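Local coordinates for protein beta-agarase AgaA (Microbulbifer thermotolerans, PDB 3WZ1) that cleaves the beta-1,4-galactosidic linkages of agarose from within the chain, releasing mainly neoagarotetraose, through its GH16 catalytic domain, at residues Y88-Y100 with L228-D240. Sequence-based numbering, arbitrary orientation. Where two conformers were deposited one is given.
Sequences YLGSITSKAPLTY and LSKPMYAIINMED. With NA (sodium ion), chain C.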
ATOM      1  N   TYR A  88     -14.412   1.065  11.240  1.00  9.37           N
ATOM      2  CA  TYR A  88     -13.125   0.982  11.886  1.00  9.49           C
ATOM      3  C   TYR A  88     -12.192   0.120  11.047  1.00  9.11           C
ATOM      4  O   TYR A  88     -12.566  -0.980  10.645  1.00  9.06           O
ATOM      5  CB  TYR A  88     -13.252   0.377  13.290  1.00  9.80           C
ATOM      6  CG  TYR A  88     -13.828   1.266  14.378  1.00 10.33           C
ATOM      7  CD1 TYR A  88     -13.532   2.618  14.443  1.00 10.50           C
ATOM      8  CD2 TYR A  88     -14.587   0.701  15.394  1.00 10.42           C
ATOM      9  CE1 TYR A  88     -14.028   3.411  15.477  1.00 11.28           C
ATOM     10  CE2 TYR A  88     -15.084   1.476  16.431  1.00 10.82           C
ATOM     11  CZ  TYR A  88     -14.789   2.828  16.453  1.00 11.25           C
ATOM     12  OH  TYR A  88     -15.255   3.620  17.496  1.00 13.04           O
ATOM     13  N   LEU A  89     -11.004   0.647  10.772  1.00  8.30           N
ATOM     14  CA  LEU A  89     -10.014  -0.026   9.914  1.00  8.37           C
ATOM     15  C   LEU A  89      -8.611   0.043  10.490  1.00  8.14           C
ATOM     16  O   LEU A  89      -8.212   1.056  11.089  1.00  8.22           O
ATOM     17  CB  LEU A  89      -9.998   0.596   8.503  1.00  8.60           C
ATOM     18  CG  LEU A  89     -11.300   0.513   7.721  1.00  8.61           C
ATOM     19  CD1 LEU A  89     -11.199   1.280   6.415  1.00  8.68           C
ATOM     20  CD2 LEU A  89     -11.651  -0.941   7.450  1.00  8.66           C
ATOM     21  N   GLY A  90      -7.829  -1.010  10.270  1.00  7.46           N
ATOM     22  CA  GLY A  90      -6.438  -1.002  10.676  1.00  7.63           C
ATOM     23  C   GLY A  90      -5.577  -0.085   9.831  1.00  7.54           C
ATOM     24  O   GLY A  90      -5.861   0.163   8.642  1.00  7.71           O
ATOM     25  N   SER A  91      -4.499   0.388  10.445  1.00  7.58           N
ATOM     26  CA  SER A  91      -3.492   1.173   9.751  1.00  7.60           C
ATOM     27  C   SER A  91      -2.241   1.208  10.577  1.00  7.72           C
ATOM     28  O   SER A  91      -2.322   1.416  11.787  1.00  7.89           O
ATOM     29  CB  SER A  91      -3.966   2.607   9.519  1.00  7.78           C
ATOM     30  OG  SER A  91      -2.960   3.368   8.870  1.00  7.99           O
ATOM     31  N   ILE A  92      -1.089   1.011   9.942  1.00  7.95           N
ATOM     32  CA  ILE A  92       0.204   1.253  10.575  1.00  8.24           C
ATOM     33  C   ILE A  92       1.061   2.074   9.616  1.00  8.38           C
ATOM     34  O   ILE A  92       0.873   2.031   8.379  1.00  7.95           O
ATOM     35  CB  ILE A  92       0.913  -0.066  11.028  1.00  8.37           C
ATOM     36  CG1 ILE A  92       1.592  -0.792   9.844  1.00  8.85           C
ATOM     37  CG2 ILE A  92      -0.044  -0.976  11.792  1.00  8.40           C
ATOM     38  CD1 ILE A  92       2.461  -1.940  10.312  1.00  9.08           C
ATOM     39  N   THR A  93       1.988   2.848  10.190  1.00  8.37           N
ATOM     40  CA  THR A  93       2.858   3.743   9.444  1.00  8.68           C
ATOM     41  C   THR A  93       4.288   3.592   9.960  1.00  8.77           C
ATOM     42  O   THR A  93       4.515   3.420  11.166  1.00  8.70           O
ATOM     43  CB  THR A  93       2.374   5.214   9.594  1.00  9.06           C
ATOM     44  OG1 THR A  93       1.068   5.358   9.019  1.00  9.48           O
ATOM     45  CG2 THR A  93       3.302   6.178   8.918  1.00  9.70           C
ATOM     46  N   SER A  94       5.259   3.657   9.055  1.00  8.55           N
ATOM     47  CA  SER A  94       6.665   3.606   9.478  1.00  9.23           C
ATOM     48  C   SER A  94       7.018   4.849  10.306  1.00  9.83           C
ATOM     49  O   SER A  94       6.523   5.945  10.067  1.00 10.16           O
ATOM     50  CB  SER A  94       7.608   3.462   8.273  1.00  9.06           C
ATOM     51  OG  SER A  94       7.607   4.587   7.414  1.00  8.97           O
ATOM     52  N   LYS A  95       7.877   4.654  11.299  1.00 10.70           N
ATOM     53  CA  LYS A  95       8.335   5.782  12.112  1.00 11.93           C
ATOM     54  C   LYS A  95       9.291   6.698  11.346  1.00 12.22           C
ATOM     55  O   LYS A  95       9.341   7.910  11.610  1.00 13.32           O
ATOM     56  CB  LYS A  95       8.986   5.276  13.400  1.00 12.91           C
ATOM     57  CG  LYS A  95       7.971   4.690  14.352  1.00 14.21           C
ATOM     58  CD  LYS A  95       8.560   4.340  15.706  1.00 15.84           C
ATOM     59  CE  LYS A  95       7.479   4.180  16.770  1.00 16.34           C
ATOM     60  NZ  LYS A  95       8.127   3.804  18.069  1.00 16.83           N
ATOM     61  N   ALA A  96      10.010   6.127  10.388  1.00 11.54           N
ATOM     62  CA  ALA A  96      10.944   6.883   9.559  1.00 11.87           C
ATOM     63  C   ALA A  96      10.570   6.718   8.090  1.00 11.63           C
ATOM     64  O   ALA A  96      10.024   5.690   7.729  1.00 11.27           O
ATOM     65  CB  ALA A  96      12.349   6.368   9.784  1.00 12.53           C
ATOM     66  N   PRO A  97      10.872   7.724   7.259  1.00 11.58           N
ATOM     67  CA  PRO A  97      10.542   7.673   5.849  1.00 11.53           C
ATOM     68  C   PRO A  97      11.676   7.131   4.995  1.00 11.91           C
ATOM     69  O   PRO A  97      12.822   6.997   5.471  1.00 12.89           O
ATOM     70  CB  PRO A  97      10.310   9.135   5.513  1.00 11.80           C
ATOM     71  CG  PRO A  97      11.320   9.846   6.364  1.00 11.70           C
ATOM     72  CD  PRO A  97      11.433   9.044   7.631  1.00 11.93           C
ATOM     73  N   LEU A  98      11.328   6.821   3.749  1.00 11.92           N
ATOM     74  CA  LEU A  98      12.265   6.374   2.732  1.00 12.17           C
ATOM     75  C   LEU A  98      12.433   7.447   1.680  1.00 11.29           C
ATOM     76  O   LEU A  98      11.571   8.327   1.519  1.00 10.60           O
ATOM     77  CB  LEU A  98      11.732   5.130   2.044  1.00 13.01           C
ATOM     78  CG  LEU A  98      11.420   3.964   2.964  1.00 15.15           C
ATOM     79  CD1 LEU A  98      10.843   2.837   2.176  1.00 16.24           C
ATOM     80  CD2 LEU A  98      12.647   3.515   3.726  1.00 15.65           C
ATOM     81  N   THR A  99      13.560   7.372   0.976  1.00 10.88           N
ATOM     82  CA  THR A  99      13.836   8.253  -0.150  0.50 11.03           C
ATOM     83  C   THR A  99      14.336   7.449  -1.334  1.00 10.83           C
ATOM     84  O   THR A  99      14.951   6.407  -1.164  1.00 11.10           O
ATOM     85  CB  THR A  99      14.911   9.307   0.181  0.50 11.10           C
ATOM     86  OG1 THR A  99      16.064   8.667   0.779  0.50 11.23           O
ATOM     87  CG2 THR A  99      14.321  10.419   1.088  0.50 11.26           C
ATOM     88  N   TYR A 100      14.092   7.951  -2.532  1.00 10.57           N
ATOM     89  CA  TYR A 100      14.653   7.348  -3.736  1.00 10.24           C
ATOM     90  C   TYR A 100      16.178   7.449  -3.674  1.00 10.27           C
ATOM     91  O   TYR A 100      16.705   8.338  -3.011  1.00 10.75           O
ATOM     92  CB  TYR A 100      14.145   8.043  -4.996  1.00 10.50           C
ATOM     93  CG  TYR A 100      14.743   9.414  -5.217  1.00 10.81           C
ATOM     94  CD1 TYR A 100      15.972   9.551  -5.845  1.00 11.26           C
ATOM     95  CD2 TYR A 100      14.087  10.570  -4.809  1.00 11.12           C
ATOM     96  CE1 TYR A 100      16.539  10.794  -6.048  1.00 11.53           C
ATOM     97  CE2 TYR A 100      14.669  11.819  -4.977  1.00 11.60           C
ATOM     98  CZ  TYR A 100      15.896  11.917  -5.620  1.00 12.15           C
ATOM     99  OH  TYR A 100      16.470  13.163  -5.854  1.00 13.70           O
ATOM    100  N   LEU A 228       8.580  13.339  -7.763  1.00 10.42           N
ATOM    101  CA  LEU A 228       8.347  12.542  -6.551  1.00 10.85           C
ATOM    102  C   LEU A 228       9.659  12.429  -5.810  1.00 10.81           C
ATOM    103  O   LEU A 228      10.445  11.515  -6.036  1.00 11.02           O
ATOM    104  CB  LEU A 228       7.802  11.176  -6.928  1.00 10.69           C
ATOM    105  CG  LEU A 228       6.453  11.199  -7.628  1.00 10.69           C
ATOM    106  CD1 LEU A 228       6.133   9.836  -8.208  1.00 10.81           C
ATOM    107  CD2 LEU A 228       5.375  11.668  -6.661  1.00 11.00           C
ATOM    108  N   SER A 229       9.914  13.411  -4.961  1.00 10.99           N
ATOM    109  CA  SER A 229      11.251  13.627  -4.381  1.00 11.26           C
ATOM    110  C   SER A 229      11.292  13.739  -2.866  1.00 11.12           C
ATOM    111  O   SER A 229      12.360  13.605  -2.279  1.00 12.37           O
ATOM    112  CB  SER A 229      11.865  14.882  -5.000  1.00 11.07           C
ATOM    113  OG  SER A 229      11.106  16.038  -4.656  1.00 11.85           O
ATOM    114  N   LYS A 230      10.153  14.004  -2.222  1.00 10.86           N
ATOM    115  CA  LYS A 230      10.110  14.154  -0.782  1.00 10.66           C
ATOM    116  C   LYS A 230      10.236  12.796  -0.106  1.00 10.75           C
ATOM    117  O   LYS A 230       9.806  11.777  -0.671  1.00 11.03           O
ATOM    118  CB  LYS A 230       8.815  14.846  -0.344  1.00 10.85           C
ATOM    119  CG  LYS A 230       8.727  16.278  -0.852  1.00 11.20           C
ATOM    120  CD  LYS A 230       7.357  16.917  -0.679  1.00 11.53           C
ATOM    121  CE  LYS A 230       7.437  18.351  -1.173  1.00 12.06           C
ATOM    122  NZ  LYS A 230       6.167  19.121  -1.146  1.00 12.29           N
ATOM    123  N   PRO A 231      10.827  12.762   1.103  1.00 10.46           N
ATOM    124  CA  PRO A 231      10.812  11.485   1.819  1.00 10.40           C
ATOM    125  C   PRO A 231       9.381  11.017   2.049  1.00 10.25           C
ATOM    126  O   PRO A 231       8.493  11.848   2.279  1.00 10.47           O
ATOM    127  CB  PRO A 231      11.483  11.812   3.143  1.00 10.85           C
ATOM    128  CG  PRO A 231      12.261  13.073   2.896  1.00 11.00           C
ATOM    129  CD  PRO A 231      11.457  13.833   1.898  1.00 11.08           C
ATOM    130  N   MET A 232       9.148   9.708   1.953  1.00  9.83           N
ATOM    131  CA  MET A 232       7.791   9.193   2.126  1.00  9.65           C
ATOM    132  C   MET A 232       7.750   8.087   3.161  1.00  9.72           C
ATOM    133  O   MET A 232       8.628   7.219   3.209  1.00  9.62           O
ATOM    134  CB  MET A 232       7.229   8.646   0.815  1.00 10.33           C
ATOM    135  CG  MET A 232       7.111   9.684  -0.284  1.00 10.29           C
ATOM    136  SD  MET A 232       6.315   8.970  -1.730  1.00 10.94           S
ATOM    137  CE  MET A 232       6.714  10.225  -2.951  1.00 10.43           C
ATOM    138  N   TYR A 233       6.692   8.109   3.969  1.00  9.52           N
ATOM    139  CA  TYR A 233       6.473   7.108   4.998  1.00  9.98           C
ATOM    140  C   TYR A 233       5.723   5.922   4.403  1.00  8.97           C
ATOM    141  O   TYR A 233       4.823   6.106   3.570  1.00  9.73           O
ATOM    142  CB  TYR A 233       5.678   7.701   6.175  1.00 10.29           C
ATOM    143  CG  TYR A 233       6.472   8.783   6.865  1.00 11.13           C
ATOM    144  CD1 TYR A 233       6.462  10.088   6.391  1.00 11.51           C
ATOM    145  CD2 TYR A 233       7.279   8.471   7.949  1.00 11.22           C
ATOM    146  CE1 TYR A 233       7.252  11.055   6.979  1.00 12.44           C
ATOM    147  CE2 TYR A 233       8.071   9.441   8.544  1.00 11.75           C
ATOM    148  CZ  TYR A 233       8.039  10.714   8.046  1.00 12.30           C
ATOM    149  OH  TYR A 233       8.833  11.694   8.627  1.00 15.25           O
ATOM    150  N   ALA A 234       6.095   4.719   4.827  1.00  8.70           N
ATOM    151  CA  ALA A 234       5.368   3.515   4.448  1.00  8.42           C
ATOM    152  C   ALA A 234       4.093   3.390   5.258  1.00  8.45           C
ATOM    153  O   ALA A 234       4.132   3.530   6.486  1.00  8.57           O
ATOM    154  CB  ALA A 234       6.254   2.304   4.670  1.00  8.49           C
ATOM    155  N   ILE A 235       2.982   3.083   4.586  1.00  8.13           N
ATOM    156  CA  ILE A 235       1.692   2.947   5.237  1.00  7.96           C
ATOM    157  C   ILE A 235       1.046   1.663   4.750  1.00  8.01           C
ATOM    158  O   ILE A 235       1.015   1.371   3.548  1.00  7.69           O
ATOM    159  CB  ILE A 235       0.774   4.155   4.923  1.00  8.18           C
ATOM    160  CG1 ILE A 235       1.500   5.481   5.237  1.00  8.50           C
ATOM    161  CG2 ILE A 235      -0.536   4.047   5.671  1.00  8.19           C
ATOM    162  CD1 ILE A 235       0.776   6.707   4.710  1.00  8.82           C
ATOM    163  N   ILE A 236       0.526   0.906   5.703  1.00  7.83           N
ATOM    164  CA  ILE A 236      -0.219  -0.316   5.397  1.00  8.16           C
ATOM    165  C   ILE A 236      -1.576  -0.118   6.033  1.00  7.85           C
ATOM    166  O   ILE A 236      -1.670   0.055   7.245  1.00  7.76           O
ATOM    167  CB  ILE A 236       0.456  -1.570   5.952  1.00  9.23           C
ATOM    168  CG1 ILE A 236       1.908  -1.691   5.447  1.00 10.10           C
ATOM    169  CG2 ILE A 236      -0.367  -2.799   5.545  1.00  9.03           C
ATOM    170  CD1 ILE A 236       2.768  -2.597   6.307  1.00 11.50           C
ATOM    171  N   ASN A 237      -2.637  -0.117   5.241  1.00  7.24           N
ATOM    172  CA  ASN A 237      -3.948   0.110   5.802  1.00  7.21           C
ATOM    173  C   ASN A 237      -5.031  -0.547   4.983  1.00  7.19           C
ATOM    174  O   ASN A 237      -4.743  -1.149   3.939  1.00  7.13           O
ATOM    175  CB  ASN A 237      -4.212   1.619   5.997  1.00  7.39           C
ATOM    176  CG  ASN A 237      -4.542   2.352   4.713  1.00  7.49           C
ATOM    177  OD1 ASN A 237      -4.994   1.755   3.734  1.00  7.41           O
ATOM    178  ND2 ASN A 237      -4.346   3.660   4.711  1.00  7.41           N
ATOM    179  N   MET A 238      -6.272  -0.440   5.459  1.00  7.04           N
ATOM    180  CA  MET A 238      -7.414  -0.441   4.557  1.00  7.61           C
ATOM    181  C   MET A 238      -8.046   0.932   4.594  1.00  7.67           C
ATOM    182  O   MET A 238      -7.886   1.682   5.554  1.00  7.96           O
ATOM    183  CB  MET A 238      -8.469  -1.482   4.896  1.00  7.63           C
ATOM    184  CG  MET A 238      -8.142  -2.885   4.405  1.00  7.85           C
ATOM    185  SD  MET A 238      -9.502  -4.048   4.528  1.00  8.63           S
ATOM    186  CE  MET A 238      -9.432  -4.517   6.228  1.00  8.42           C
ATOM    187  N   GLU A 239      -8.765   1.244   3.525  1.00  7.83           N
ATOM    188  CA  GLU A 239      -9.521   2.495   3.407  1.00  8.09           C
ATOM    189  C   GLU A 239     -10.897   2.245   2.826  1.00  8.25           C
ATOM    190  O   GLU A 239     -11.054   1.511   1.839  1.00  8.30           O
ATOM    191  CB  GLU A 239      -8.796   3.493   2.516  1.00  8.23           C
ATOM    192  CG  GLU A 239      -7.517   4.040   3.133  1.00  8.29           C
ATOM    193  CD  GLU A 239      -6.723   4.947   2.209  1.00  8.57           C
ATOM    194  OE1 GLU A 239      -7.236   5.307   1.112  1.00  8.66           O
ATOM    195  OE2 GLU A 239      -5.566   5.292   2.580  1.00  8.88           O
ATOM    196  N   ASP A 240     -11.884   2.914   3.400  1.00  8.54           N
ATOM    197  CA  ASP A 240     -13.154   3.146   2.730  1.00  8.85           C
ATOM    198  C   ASP A 240     -12.940   4.482   2.029  1.00  9.12           C
ATOM    199  O   ASP A 240     -12.804   5.517   2.696  1.00  9.81           O
ATOM    200  CB  ASP A 240     -14.296   3.208   3.741  1.00  9.18           C
ATOM    201  CG  ASP A 240     -15.607   3.530   3.100  1.00  9.73           C
ATOM    202  OD1 ASP A 240     -16.320   2.582   2.669  1.00 10.55           O
ATOM    203  OD2 ASP A 240     -15.891   4.737   2.970  1.00 10.85           O
TER
HETATM  204 NA    NA C 402       8.936  16.881  -5.062  1.00 14.44          NA
HETATM  205  O   HOH W   1      10.037  18.540  -3.373  1.00 19.80           O
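The CA of Ser229 lies at the edge of the Tyr100 ring, near its plane, 3.9 Å from CE2, while Ser229 OG turns to a sodium ion 2.4 Å away that Glu128, Thr226 and Gly227 also bind. At Pro231 the prolyl ring lies beside Pro97, CB to CB 3.8 Å. Met232 then pairs with Leu98 through two backbone bonds, a single antiparallel bridge. Tyr233 offers one ring face to Pro97, whose CB sits 3.7 Å from the ring centroid in a CH-pi contact, only 8° off the normal. Opposite Ala234 the first chain leaves the ladder after Ser94, and the register has shifted by two by Leu98. With chi1 at 66°, Ser94 OG is held between its own N and carbonyl carbon, placed to accept from Ala234 N at 3.0 Å and to donate to Ala96 O at 2.7 Å. Ile235 flanks Thr93, whose OG1 hydrogen-bonds to Gly49 O. On the other sheet face Ile236 packs alongside Ile92, their CD1 methyls 4.1 Å apart and their backbones bonded both ways. Met238 N bonds to Gly90 O, and its CB meets Leu89 CD2, the side chains crossing at about a right angle. Within this beta-jelly roll, then, one serine hydroxyl takes over a backbone acceptor's role where the ladder breaks, between the strand pairing and the Leu98-Met232 bridge.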